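Local coordinates for protein metallophosphoesterase (Clostridium thermocellum, PDB 4J6O) that is the manganese-binding phosphatase domain of bacterial Pnkp, which probably removes 2',3' phosphates from RNA ends during repair by the Pnkp-Hen1 system, at residues Asp15-Ile20 with Leu233-Tyr238. Numbering follows the deposited sequence.
Sequences DIIGDI and LTAYRY. With MN (manganese (II) ion), chain J.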
# COMPACT_ATOMS: atom_id res chain seq x y z
N ASP A 15 5.99 9.62 5.92
CA ASP A 15 6.82 8.45 5.68
C ASP A 15 5.95 7.49 4.93
O ASP A 15 4.87 7.11 5.42
CB ASP A 15 7.32 7.89 7.00
CG ASP A 15 8.22 8.88 7.71
OD1 ASP A 15 9.17 9.36 7.08
OD2 ASP A 15 7.95 9.17 8.88
N ILE A 16 6.37 7.21 3.71
CA ILE A 16 5.51 6.51 2.73
C ILE A 16 5.99 5.07 2.62
O ILE A 16 7.18 4.84 2.40
CB ILE A 16 5.59 7.20 1.35
CG1 ILE A 16 5.27 8.70 1.48
CG2 ILE A 16 4.60 6.51 0.37
CD1 ILE A 16 5.54 9.47 0.22
N ILE A 17 5.10 4.10 2.86
CA ILE A 17 5.57 2.71 3.08
C ILE A 17 4.95 1.81 1.99
O ILE A 17 3.74 1.89 1.71
CB ILE A 17 5.16 2.21 4.47
CG1 ILE A 17 5.96 3.00 5.54
CG2 ILE A 17 5.53 0.73 4.66
CD1 ILE A 17 5.63 2.70 6.95
N GLY A 18 5.78 0.94 1.40
CA GLY A 18 5.34 0.05 0.32
C GLY A 18 4.63 -1.19 0.83
O GLY A 18 4.20 -1.29 1.97
N ASP A 19 4.44 -2.16 -0.08
CA ASP A 19 3.58 -3.30 0.23
C ASP A 19 4.06 -4.09 1.44
O ASP A 19 5.21 -4.58 1.48
CB ASP A 19 3.61 -4.27 -0.96
CG ASP A 19 3.25 -3.63 -2.26
OD1 ASP A 19 3.72 -2.52 -2.65
OD2 ASP A 19 2.50 -4.35 -3.01
N ILE A 20 3.14 -4.29 2.36
CA ILE A 20 3.42 -4.98 3.58
C ILE A 20 3.10 -6.47 3.55
O ILE A 20 3.88 -7.26 4.07
CB ILE A 20 2.69 -4.28 4.74
CG1 ILE A 20 3.23 -2.82 4.87
CG2 ILE A 20 2.83 -5.06 6.03
CD1 ILE A 20 2.25 -1.88 5.65
N LEU A 233 11.35 -4.04 3.38
CA LEU A 233 10.22 -3.12 3.47
C LEU A 233 10.83 -1.72 3.50
O LEU A 233 11.71 -1.44 4.35
CB LEU A 233 9.43 -3.36 4.73
CG LEU A 233 8.13 -2.58 4.83
CD1 LEU A 233 7.16 -3.07 3.72
CD2 LEU A 233 7.45 -2.75 6.23
N THR A 234 10.38 -0.89 2.56
CA THR A 234 10.94 0.44 2.37
C THR A 234 9.96 1.55 2.77
O THR A 234 8.73 1.49 2.41
CB THR A 234 11.36 0.63 0.88
OG1 THR A 234 12.44 -0.27 0.62
CG2 THR A 234 11.77 2.07 0.62
N ALA A 235 10.51 2.59 3.41
CA ALA A 235 9.77 3.85 3.58
C ALA A 235 10.50 4.93 2.83
O ALA A 235 11.74 4.95 2.81
CB ALA A 235 9.69 4.28 5.07
N TYR A 236 9.74 5.85 2.25
CA TYR A 236 10.29 7.02 1.59
C TYR A 236 9.89 8.22 2.43
O TYR A 236 8.69 8.46 2.69
CB TYR A 236 9.72 7.11 0.15
CG TYR A 236 10.23 8.28 -0.68
CD1 TYR A 236 9.66 9.56 -0.56
CD2 TYR A 236 11.20 8.09 -1.64
CE1 TYR A 236 10.14 10.62 -1.35
CE2 TYR A 236 11.65 9.12 -2.44
CZ TYR A 236 11.11 10.37 -2.29
OH TYR A 236 11.56 11.35 -3.13
N ARG A 237 10.91 8.97 2.92
CA ARG A 237 10.63 10.08 3.80
C ARG A 237 10.49 11.32 2.93
O ARG A 237 11.33 11.60 2.07
CB ARG A 237 11.79 10.25 4.80
CG ARG A 237 12.10 8.97 5.47
CD ARG A 237 13.07 9.17 6.64
NE ARG A 237 12.47 9.82 7.78
CZ ARG A 237 12.97 10.95 8.33
NH1 ARG A 237 14.03 11.58 7.82
NH2 ARG A 237 12.40 11.48 9.40
N TYR A 238 9.37 11.99 3.09
CA TYR A 238 9.03 13.19 2.35
C TYR A 238 8.84 14.36 3.32
O TYR A 238 8.13 14.23 4.29
CB TYR A 238 7.70 12.94 1.63
CG TYR A 238 7.24 14.11 0.79
CD1 TYR A 238 6.51 15.12 1.36
CD2 TYR A 238 7.57 14.21 -0.56
CE1 TYR A 238 6.10 16.22 0.60
CE2 TYR A 238 7.15 15.29 -1.34
CZ TYR A 238 6.44 16.30 -0.73
OH TYR A 238 6.01 17.40 -1.47
MN MN J . 1.75 -6.25 -3.73
O HOH W 1 10.74 9.32 10.05
O HOH W 2 3.98 -6.82 -3.97
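I16 and Y236 form the hydrogen-bonded pair of an antiparallel ladder in the calcineurin-like phosphoesterase fold, joining strand 14-17, in the middle of one five-stranded mixed sheet, to strand 232-238. I16 N donates to Y236 O, tilted 29° from the carbonyl plane, while Y236 N returns a 2.8 Å bond to I16 O within the plane of the I16 carbonyl. Just past the end of the first strand, G18 N adds a further backbone bond to T234 O at 3.2 Å. On the face shared with I17 and A235, R237 runs alongside D15. R237 CB lies 3.6 Å from D15 OD1, R237 CG 3.4 Å and R237 CD 3.9 Å from the same oxygen, and R237 NE forms a salt bridge with D15 OD1 at 3.4 Å. The bend at chi3 (71°) brings the guanidinium alongside the D15 carboxylate, the two planes 20° apart. NH2 then reaches D15 OD2 through a water lying at the guanidinium edge, and NH1 is taken by E242; R58 and Y36 also hold D15 OD2. I16 CD1 packs on the other face, against Y236 CD1 and Y238 CB, towards V205 of the second sheet. The chain leaving the first strand delivers D19 to the metal site, where H21 and D65 also bind. L233 CD1 rests 3.3 Å from D19 O, whereas D19 CB points away from this strand and D19 OD2 binds manganese at 2.2 Å.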